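PDB 4AKL: nucleocapsid from Crimean-congo hemorrhagic fever virus, which probably binds single- and double-stranded RNA, helps package the viral genome and cuts double-stranded DNA without sequence specificity. Local coordinates for residues L26-T29 / S33-F36; D44-Q49 / D60-S65; D219-G224 / L281-K286; E435-G440 / V449-L454. All coordinates share one frame; numbering follows the deposited sequence. Where two conformers were deposited one is given.

Interaction 1: L26-T29 / S33-F36; sequences LVDT and SYSF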
# COMPACT_ATOMS: atom_id res chain seq x y z
N LEU A 26 -22.21 -10.89 16.82
CA LEU A 26 -21.71 -10.03 15.78
C LEU A 26 -22.81 -9.74 14.74
O LEU A 26 -23.65 -10.63 14.42
CB LEU A 26 -20.53 -10.67 15.09
CG LEU A 26 -19.31 -11.00 15.95
CD1 LEU A 26 -18.22 -11.53 15.07
CD2 LEU A 26 -18.79 -9.75 16.70
N VAL A 27 -22.79 -8.50 14.24
CA VAL A 27 -23.72 -8.03 13.22
C VAL A 27 -22.98 -7.39 12.05
O VAL A 27 -21.80 -7.01 12.17
CB VAL A 27 -24.72 -6.99 13.76
CG1 VAL A 27 -25.79 -7.68 14.69
CG2 VAL A 27 -24.00 -5.84 14.45
N ASP A 28 -23.68 -7.28 10.93
CA ASP A 28 -23.13 -6.67 9.73
C ASP A 28 -24.05 -5.60 9.16
O ASP A 28 -24.01 -5.30 7.96
CB ASP A 28 -22.80 -7.77 8.70
CG ASP A 28 -24.02 -8.43 8.08
OD1 ASP A 28 -25.19 -8.28 8.58
OD2 ASP A 28 -23.79 -9.11 7.08
N THR A 29 -24.87 -5.03 10.03
CA THR A 29 -25.79 -3.96 9.67
C THR A 29 -25.02 -2.81 9.03
O THR A 29 -25.40 -2.30 7.97
CB THR A 29 -26.53 -3.40 10.92
OG1 THR A 29 -26.87 -4.48 11.79
CG2 THR A 29 -27.79 -2.64 10.52
N SER A 33 -17.88 -6.78 6.80
CA SER A 33 -17.61 -8.03 7.45
C SER A 33 -18.26 -7.94 8.84
O SER A 33 -18.33 -6.88 9.41
CB SER A 33 -16.09 -8.26 7.44
OG SER A 33 -15.74 -9.53 7.84
N TYR A 34 -18.78 -9.06 9.35
CA TYR A 34 -19.38 -9.10 10.70
C TYR A 34 -18.43 -8.48 11.77
O TYR A 34 -17.20 -8.70 11.76
CB TYR A 34 -19.74 -10.51 11.09
CG TYR A 34 -21.10 -10.99 10.58
CD1 TYR A 34 -22.26 -10.62 11.23
CD2 TYR A 34 -21.20 -11.81 9.47
CE1 TYR A 34 -23.53 -11.08 10.77
CE2 TYR A 34 -22.43 -12.26 9.00
CZ TYR A 34 -23.59 -11.89 9.64
OH TYR A 34 -24.80 -12.36 9.17
N SER A 35 -19.02 -7.72 12.67
CA SER A 35 -18.29 -6.95 13.64
C SER A 35 -19.14 -6.68 14.86
O SER A 35 -20.29 -7.17 14.97
CB SER A 35 -17.89 -5.61 13.01
OG SER A 35 -18.99 -4.76 12.95
N PHE A 36 -18.59 -5.91 15.79
CA PHE A 36 -19.33 -5.51 17.01
C PHE A 36 -20.13 -4.21 16.82
O PHE A 36 -20.71 -3.68 17.80
CB PHE A 36 -18.34 -5.38 18.19
CG PHE A 36 -17.93 -6.70 18.78
CD1 PHE A 36 -18.77 -7.35 19.67
CD2 PHE A 36 -16.72 -7.28 18.42
CE1 PHE A 36 -18.41 -8.56 20.20
CE2 PHE A 36 -16.33 -8.51 18.94
CZ PHE A 36 -17.17 -9.17 19.83

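Interaction 2: D44-Q49 / D60-S65; sequences DRFVFQ and DSIYAS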
# COMPACT_ATOMS: atom_id res chain seq x y z
N ASP A 44 -19.79 14.02 16.32
CA ASP A 44 -20.18 15.44 16.35
C ASP A 44 -19.54 16.19 17.47
O ASP A 44 -18.91 17.22 17.25
CB ASP A 44 -21.73 15.61 16.50
CG ASP A 44 -22.50 15.39 15.19
OD1 ASP A 44 -21.88 15.31 14.13
OD2 ASP A 44 -23.76 15.32 15.22
N ARG A 45 -19.69 15.66 18.68
CA ARG A 45 -19.19 16.35 19.86
C ARG A 45 -17.71 16.69 19.79
O ARG A 45 -17.28 17.65 20.40
CB ARG A 45 -19.48 15.55 21.13
CG ARG A 45 -18.55 14.34 21.38
CD ARG A 45 -19.14 13.53 22.55
NE ARG A 45 -18.35 12.36 22.91
CZ ARG A 45 -18.43 11.16 22.34
NH1 ARG A 45 -19.26 10.92 21.32
NH2 ARG A 45 -17.64 10.19 22.77
N PHE A 46 -16.93 15.92 19.04
CA PHE A 46 -15.49 16.18 18.97
C PHE A 46 -15.16 17.45 18.16
O PHE A 46 -14.05 17.99 18.30
CB PHE A 46 -14.72 14.99 18.43
CG PHE A 46 -14.84 13.73 19.28
CD1 PHE A 46 -14.09 13.59 20.45
CD2 PHE A 46 -15.68 12.70 18.90
CE1 PHE A 46 -14.22 12.45 21.25
CE2 PHE A 46 -15.81 11.56 19.69
CZ PHE A 46 -15.07 11.42 20.87
N VAL A 47 -16.08 17.94 17.34
CA VAL A 47 -15.81 19.18 16.62
C VAL A 47 -15.84 20.38 17.62
O VAL A 47 -14.95 21.24 17.58
CB VAL A 47 -16.78 19.42 15.45
CG1 VAL A 47 -16.61 20.86 14.90
CG2 VAL A 47 -16.60 18.33 14.33
N PHE A 48 -16.84 20.38 18.50
CA PHE A 48 -17.03 21.46 19.44
C PHE A 48 -15.94 21.46 20.48
O PHE A 48 -15.47 22.50 20.85
CB PHE A 48 -18.41 21.38 20.13
CG PHE A 48 -19.53 21.31 19.17
CD1 PHE A 48 -19.70 22.31 18.23
CD2 PHE A 48 -20.40 20.21 19.16
CE1 PHE A 48 -20.73 22.25 17.31
CE2 PHE A 48 -21.44 20.14 18.24
CZ PHE A 48 -21.61 21.16 17.30
N GLN A 49 -15.55 20.27 20.95
CA GLN A 49 -14.42 20.13 21.85
C GLN A 49 -13.16 20.69 21.21
O GLN A 49 -12.43 21.48 21.84
CB GLN A 49 -14.16 18.66 22.23
CG GLN A 49 -15.23 17.98 23.13
CD GLN A 49 -14.83 16.54 23.43
OE1 GLN A 49 -13.64 16.18 23.38
NE2 GLN A 49 -15.81 15.72 23.72
N ASP A 60 -4.64 16.93 20.32
CA ASP A 60 -4.23 15.57 19.89
C ASP A 60 -5.11 14.54 20.59
O ASP A 60 -5.54 13.60 20.00
CB ASP A 60 -2.78 15.25 20.25
CG ASP A 60 -1.77 16.13 19.55
OD1 ASP A 60 -1.90 16.35 18.35
OD2 ASP A 60 -0.83 16.60 20.24
N SER A 61 -5.34 14.76 21.87
CA SER A 61 -6.18 13.91 22.68
C SER A 61 -7.64 13.84 22.15
O SER A 61 -8.23 12.74 22.08
CB SER A 61 -6.14 14.43 24.13
OG SER A 61 -7.06 13.74 24.96
N ILE A 62 -8.20 15.00 21.78
CA ILE A 62 -9.56 15.06 21.21
C ILE A 62 -9.61 14.24 19.91
O ILE A 62 -10.49 13.38 19.70
CB ILE A 62 -10.03 16.50 20.96
CG1 ILE A 62 -10.18 17.25 22.30
CG2 ILE A 62 -11.35 16.50 20.20
CD1 ILE A 62 -10.02 18.83 22.21
N TYR A 63 -8.63 14.49 19.05
CA TYR A 63 -8.57 13.80 17.76
C TYR A 63 -8.35 12.30 17.94
O TYR A 63 -8.97 11.50 17.22
CB TYR A 63 -7.50 14.35 16.84
CG TYR A 63 -7.40 13.52 15.60
CD1 TYR A 63 -8.31 13.68 14.55
CD2 TYR A 63 -6.41 12.56 15.47
CE1 TYR A 63 -8.21 12.87 13.39
CE2 TYR A 63 -6.31 11.77 14.34
CZ TYR A 63 -7.21 11.92 13.30
OH TYR A 63 -7.06 11.11 12.19
N ALA A 64 -7.48 11.92 18.88
CA ALA A 64 -7.21 10.51 19.12
C ALA A 64 -8.46 9.84 19.69
O ALA A 64 -8.72 8.72 19.36
CB ALA A 64 -5.96 10.31 20.03
N SER A 65 -9.23 10.53 20.52
CA SER A 65 -10.48 9.96 21.08
C SER A 65 -11.53 9.77 20.00
O SER A 65 -12.26 8.76 20.01
CB SER A 65 -11.12 10.85 22.16
OG SER A 65 -10.31 10.97 23.28

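Interaction 3: D219-G224 / L281-K286; sequences DINKSG and LKHVAK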
# COMPACT_ATOMS: atom_id res chain seq x y z
N ASP A 219 19.95 7.67 -37.99
CA ASP A 219 20.80 6.69 -37.32
C ASP A 219 20.09 6.04 -36.13
O ASP A 219 19.33 6.71 -35.40
CB ASP A 219 22.10 7.32 -36.86
CG ASP A 219 23.12 6.26 -36.48
OD1 ASP A 219 23.51 5.49 -37.40
OD2 ASP A 219 23.51 6.23 -35.29
N ILE A 220 20.37 4.75 -35.93
CA ILE A 220 19.74 3.97 -34.87
C ILE A 220 19.96 4.57 -33.45
O ILE A 220 19.12 4.40 -32.56
CB ILE A 220 20.24 2.50 -34.92
CG1 ILE A 220 19.31 1.58 -34.15
CG2 ILE A 220 21.68 2.39 -34.38
CD1 ILE A 220 17.91 1.50 -34.70
N ASN A 221 21.08 5.26 -33.26
CA ASN A 221 21.41 5.84 -31.97
C ASN A 221 20.92 7.28 -31.82
O ASN A 221 21.04 7.85 -30.73
CB ASN A 221 22.91 5.78 -31.74
CG ASN A 221 23.44 4.36 -31.76
OD1 ASN A 221 22.92 3.48 -31.05
ND2 ASN A 221 24.46 4.11 -32.57
N LYS A 222 20.36 7.86 -32.89
CA LYS A 222 19.93 9.29 -32.87
C LYS A 222 19.12 9.64 -31.60
O LYS A 222 18.09 9.02 -31.32
CB LYS A 222 19.14 9.70 -34.14
CG LYS A 222 19.03 11.23 -34.29
CD LYS A 222 18.30 11.70 -35.56
CE LYS A 222 18.22 13.25 -35.59
NZ LYS A 222 17.31 13.76 -36.64
N SER A 223 19.60 10.62 -30.85
CA SER A 223 18.85 11.13 -29.71
C SER A 223 18.00 12.31 -30.16
O SER A 223 18.41 13.10 -31.02
CB SER A 223 19.78 11.52 -28.53
OG SER A 223 21.00 12.07 -28.96
N GLY A 224 16.81 12.43 -29.58
CA GLY A 224 15.94 13.58 -29.81
C GLY A 224 16.26 14.53 -28.69
O GLY A 224 17.39 14.53 -28.19
N LEU A 281 20.78 -2.90 -27.20
CA LEU A 281 20.58 -3.32 -25.79
C LEU A 281 20.63 -2.16 -24.79
O LEU A 281 19.85 -2.15 -23.83
CB LEU A 281 21.55 -4.44 -25.38
CG LEU A 281 21.35 -5.75 -26.15
CD1 LEU A 281 22.46 -6.78 -25.86
CD2 LEU A 281 19.95 -6.34 -25.86
N LYS A 282 21.54 -1.19 -25.01
CA LYS A 282 21.58 0.04 -24.19
C LYS A 282 20.23 0.74 -24.32
O LYS A 282 19.65 1.17 -23.35
CB LYS A 282 22.68 1.03 -24.61
CG LYS A 282 24.08 0.48 -24.78
CD LYS A 282 24.61 -0.13 -23.52
CE LYS A 282 26.06 -0.59 -23.71
NZ LYS A 282 26.83 -0.49 -22.44
N HIS A 283 19.74 0.83 -25.56
CA HIS A 283 18.47 1.52 -25.79
C HIS A 283 17.28 0.78 -25.16
O HIS A 283 16.39 1.44 -24.64
CB HIS A 283 18.23 1.81 -27.26
CG HIS A 283 19.34 2.57 -27.91
ND1 HIS A 283 20.06 3.55 -27.25
CD2 HIS A 283 19.85 2.51 -29.17
CE1 HIS A 283 20.97 4.04 -28.08
NE2 HIS A 283 20.86 3.43 -29.25
N VAL A 284 17.27 -0.57 -25.18
CA VAL A 284 16.17 -1.34 -24.54
C VAL A 284 16.17 -1.21 -22.99
O VAL A 284 15.09 -1.07 -22.36
CB VAL A 284 16.15 -2.83 -24.97
CG1 VAL A 284 15.10 -3.64 -24.17
CG2 VAL A 284 15.85 -2.92 -26.45
N ALA A 285 17.37 -1.27 -22.39
CA ALA A 285 17.54 -1.05 -20.97
C ALA A 285 17.11 0.38 -20.64
O ALA A 285 16.33 0.58 -19.72
CB ALA A 285 18.98 -1.31 -20.52
N LYS A 286 17.59 1.37 -21.41
CA LYS A 286 17.23 2.79 -21.16
C LYS A 286 15.71 3.03 -21.26
O LYS A 286 15.13 3.83 -20.48
CB LYS A 286 18.03 3.72 -22.09
CG LYS A 286 17.87 5.22 -21.87
CD LYS A 286 18.37 5.72 -20.50
CE LYS A 286 18.08 7.21 -20.35
NZ LYS A 286 18.44 7.79 -19.04

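Interaction 4: E435-G440 / V449-L454; sequences EIQKTG and VASEHL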
# COMPACT_ATOMS: atom_id res chain seq x y z
N GLU A 435 -12.98 16.81 9.21
CA GLU A 435 -13.50 18.06 9.73
C GLU A 435 -12.91 18.29 11.10
O GLU A 435 -12.46 19.39 11.43
CB GLU A 435 -15.03 18.08 9.71
CG GLU A 435 -15.60 18.13 8.24
CD GLU A 435 -17.11 17.85 8.12
OE1 GLU A 435 -17.69 17.11 8.97
OE2 GLU A 435 -17.74 18.38 7.18
N ILE A 436 -12.85 17.23 11.90
CA ILE A 436 -12.24 17.31 13.22
C ILE A 436 -10.74 17.68 13.13
O ILE A 436 -10.29 18.61 13.87
CB ILE A 436 -12.45 16.02 14.01
CG1 ILE A 436 -13.92 15.83 14.34
CG2 ILE A 436 -11.65 16.02 15.31
CD1 ILE A 436 -14.22 14.43 14.80
N GLN A 437 -9.97 17.02 12.26
CA GLN A 437 -8.54 17.37 12.06
C GLN A 437 -8.43 18.84 11.65
O GLN A 437 -7.51 19.57 12.13
CB GLN A 437 -7.78 16.56 10.97
CG GLN A 437 -7.83 15.03 11.03
CD GLN A 437 -7.00 14.29 9.92
OE1 GLN A 437 -7.34 13.13 9.44
NE2 GLN A 437 -5.88 14.93 9.54
N LYS A 438 -9.32 19.26 10.77
CA LYS A 438 -9.26 20.59 10.21
C LYS A 438 -9.54 21.69 11.22
O LYS A 438 -8.94 22.77 11.15
CB LYS A 438 -10.25 20.69 9.04
CG LYS A 438 -10.10 21.92 8.22
CD LYS A 438 -10.79 21.78 6.81
CE LYS A 438 -12.19 22.36 6.69
NZ LYS A 438 -12.26 23.50 5.68
N THR A 439 -10.47 21.43 12.14
CA THR A 439 -10.84 22.37 13.20
C THR A 439 -9.63 22.70 14.08
O THR A 439 -9.40 23.86 14.44
CB THR A 439 -11.95 21.79 14.10
OG1 THR A 439 -13.10 21.53 13.32
CG2 THR A 439 -12.32 22.71 15.19
N GLY A 440 -8.86 21.69 14.40
CA GLY A 440 -7.76 21.81 15.33
C GLY A 440 -6.37 22.07 14.78
O GLY A 440 -5.50 22.50 15.55
N VAL A 449 -2.29 13.23 5.65
CA VAL A 449 -3.63 13.39 6.26
C VAL A 449 -4.29 12.00 6.22
O VAL A 449 -4.75 11.57 5.15
CB VAL A 449 -4.43 14.43 5.54
CG1 VAL A 449 -5.88 14.54 6.08
CG2 VAL A 449 -3.74 15.78 5.67
N ALA A 450 -4.31 11.31 7.38
CA ALA A 450 -4.88 9.95 7.49
C ALA A 450 -6.29 9.80 6.85
O ALA A 450 -6.54 8.85 6.15
CB ALA A 450 -4.98 9.49 8.95
N SER A 451 -7.17 10.74 7.10
CA SER A 451 -8.54 10.68 6.55
C SER A 451 -8.56 10.77 5.04
O SER A 451 -9.41 10.16 4.41
CB SER A 451 -9.40 11.80 7.16
OG SER A 451 -8.79 13.05 6.91
N GLU A 452 -7.63 11.53 4.45
CA GLU A 452 -7.47 11.57 2.98
C GLU A 452 -6.97 10.23 2.40
O GLU A 452 -7.49 9.79 1.36
CB GLU A 452 -6.56 12.71 2.53
CG GLU A 452 -7.22 14.03 2.75
CD GLU A 452 -6.40 15.20 2.33
OE1 GLU A 452 -5.32 14.99 1.80
OE2 GLU A 452 -6.85 16.34 2.54
N HIS A 453 -6.00 9.59 3.09
CA HIS A 453 -5.48 8.26 2.74
C HIS A 453 -6.68 7.28 2.78
O HIS A 453 -6.86 6.47 1.89
CB HIS A 453 -4.36 7.94 3.77
CG HIS A 453 -3.64 6.64 3.61
ND1 HIS A 453 -2.93 6.30 2.47
CD2 HIS A 453 -3.46 5.62 4.48
CE1 HIS A 453 -2.38 5.10 2.65
NE2 HIS A 453 -2.68 4.67 3.86
N LEU A 454 -7.49 7.39 3.84
CA LEU A 454 -8.67 6.54 3.96
C LEU A 454 -9.67 6.74 2.80
O LEU A 454 -10.14 5.79 2.25
CB LEU A 454 -9.38 6.72 5.29
CG LEU A 454 -8.70 6.16 6.55
CD1 LEU A 454 -9.51 6.69 7.78
CD2 LEU A 454 -8.55 4.59 6.59

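Interaction 1: L26-T29 / S33-F36
Ser35 O is held mainly by Val27 N, through a hydrogen bond of 2.9 Å. Leu26 adds a weaker CA-H...O contact, its CA lying 3.3 Å from Ser35 O. The return bond runs from Ser35 N to Val27 O, also at 2.9 Å. Together these two bonds make Val27 and Ser35 a hydrogen-bonded antiparallel pair, a single beta bridge that pinches the loop following helix 10-24 into a tight hairpin-like turn with no regular strand. Inside the turn, Thr31 OG1 bonds to both Ser33 O and Ser35 OG.

Side chains pack at each end of the bridge. Phe36 sends its CB away from Leu26, but the ring comes back so that Leu26 CD2 sits almost exactly over its centre, 3.4 Å from the Phe36 centroid and 6° off the ring normal. This is a close CH-pi contact, and the leucine is also covered by Phe17, Phe20 and Ile77. At the other end, Asp28 has chi1 at 70°, which lays its carboxylate over one face of the Tyr34 ring, nearly parallel to it, with OD2 3.8 Å from Tyr34 CZ. Asp28 CB rests on that same face, toward the rim, in a second CH-pi contact.

Interaction 2: D44-Q49 / D60-S65
An antiparallel helical hairpin brings Phe46 and Gln49 of helix 45-52 against Ile62 and Ser65 of helix 56-71. The short axes of 45-49 and 60-65 run 9.8 Å apart, at 176° between their directions. Ile62 is the wedge between them. Its CB does not aim straight across, but both branches reach the other helix: CG2 lies 3.6 Å from Phe46 O, and CD1 lies 3.6 Å from Gln49 O. CG2 also meets the Phe46 side chain, while the aliphatic chain of Gln49 crosses the isoleucine obliquely. Gln49 is extended beyond CG (chi2 -179°), which brings OE1 within 3.8 Å of Ile62 CG1.

In this hairpin Phe46 and Gln49 meet Ile62 and Ser65 by van der Waals contact alone. One turn further along helix 56-71, Ser65 CB approaches the Phe46 ring, 3.6 Å from CE1. Its hydroxyl turns back to its own helix: Ser65 OG donates to Ser61 O at 3.0 Å, while Ser65 N reaches the same oxygen from the opposite face of the carbonyl plane. That leaves the methylene, and not the hydroxyl, against the ring.

Phe46 is buried from several directions. Ile436 of helix 425-440 packs on it, as does Ala66, and Arg45 folds back so that Phe46 CZ sits 3.4 Å above the plane of its guanidinium, off centre. That guanidinium is tied to helix 56-71 by a salt bridge from Arg45 NH2 to Glu69 OE1.

Interaction 3: D219-G224 / L281-K286
Asn221 and His283 join a type I beta turn, Asp219 to Lys222, to the side of helix 270-292. This is in the helical arm that projects from the globular body of nairovirus nucleocapsids. The DEVD motif, Asp266 to Asp269, lies just ahead of the same helix; its sequence matches the recognition motif of caspase-3.

The hydrogen bonds that shape the turn come first. Lys222 N bonds to Asp219 O at 2.9 Å, closing it. Asp219 OD2 also accepts from Asn221 N, a weak bond of 3.3 Å that makes an Asx turn inside the beta turn. Asn221 is the third residue of the turn, from which its side chain can leave toward the helix.

Packing across the gap is slight. The backbones stay well separated, with Asn221 CA and His283 CA 8.1 Å apart, and the histidine side chain spans more than half of the gap. Ile220 O comes only within 3.9 Å of His283 NE2. Apolar cover comes partly from helix 230-242 and the loop before it: Val231 touches both Ile220 and His283, and Ala229 packs on the histidine.

The polar contact is a single bond, made side chain to side chain. His283 aims its CB at the turn and presents the NE2 edge of its ring, while the amide plane of Asn221 stands 61° from the imidazole. His283 NE2 donates to Asn221 OD1 at 2.7 Å, on a lone pair in the carbonyl plane, with an N-H...O angle of 153°.

Interaction 4: E435-G440 / V449-L454
Gln437, in the last turn of helix 425-440, looks across at the start of helix 450-460, where Val449 holds the N-cap position and lies nearest to it, 8.6 Å between CA atoms. The glutamine spans that gap in its extended form (chi2 -178°) and offers OE1 to the first turn of the second helix. Ser451 OG donates to Gln437 OE1 at 2.9 Å, arriving 61° above the amide plane and so not on a lone pair. Ser451 N adds a weak bond to the same OE1 at 3.3 Å. The serine can do both because its OG sits between the backbone N and the carbonyl carbon (chi1 57°), close to its own N-H. An oxygen at this helix start probably also gains from the helix dipole. On the same face of the amide as the serine hydroxyl, Val449 CG1 lies 3.5 Å from Gln437 NE2. A second conformer was modelled for Gln437, so these bonds describe one of its two states.

The site is buried. Tyr63 of helix 56-71 packs against the glutamine, while helix 163-181 covers the second segment, with Met169 on Ser451 and Arg176 on Val449.

How the interactions relate
From the N terminus, interaction 1 closes a tight loop after helix 10-24, with three residues between its segments. Interaction 2 follows, closing the turn between helices 45-52 and 56-71, its centre 26 Å from the first. Interaction 3 spans 56 mostly helical residues within the arm, about 58 Å between centres from both earlier contacts and on the opposite side of the chain's centre. Interaction 4 then closes the loop between helices 425-440 and 450-460. None nests or crosses; they follow in series. Yet interactions 2 and 4 meet in space: Val47 packs on Ile436 and Thr439, joining the 45-52/56-71 hairpin to helix 425-440.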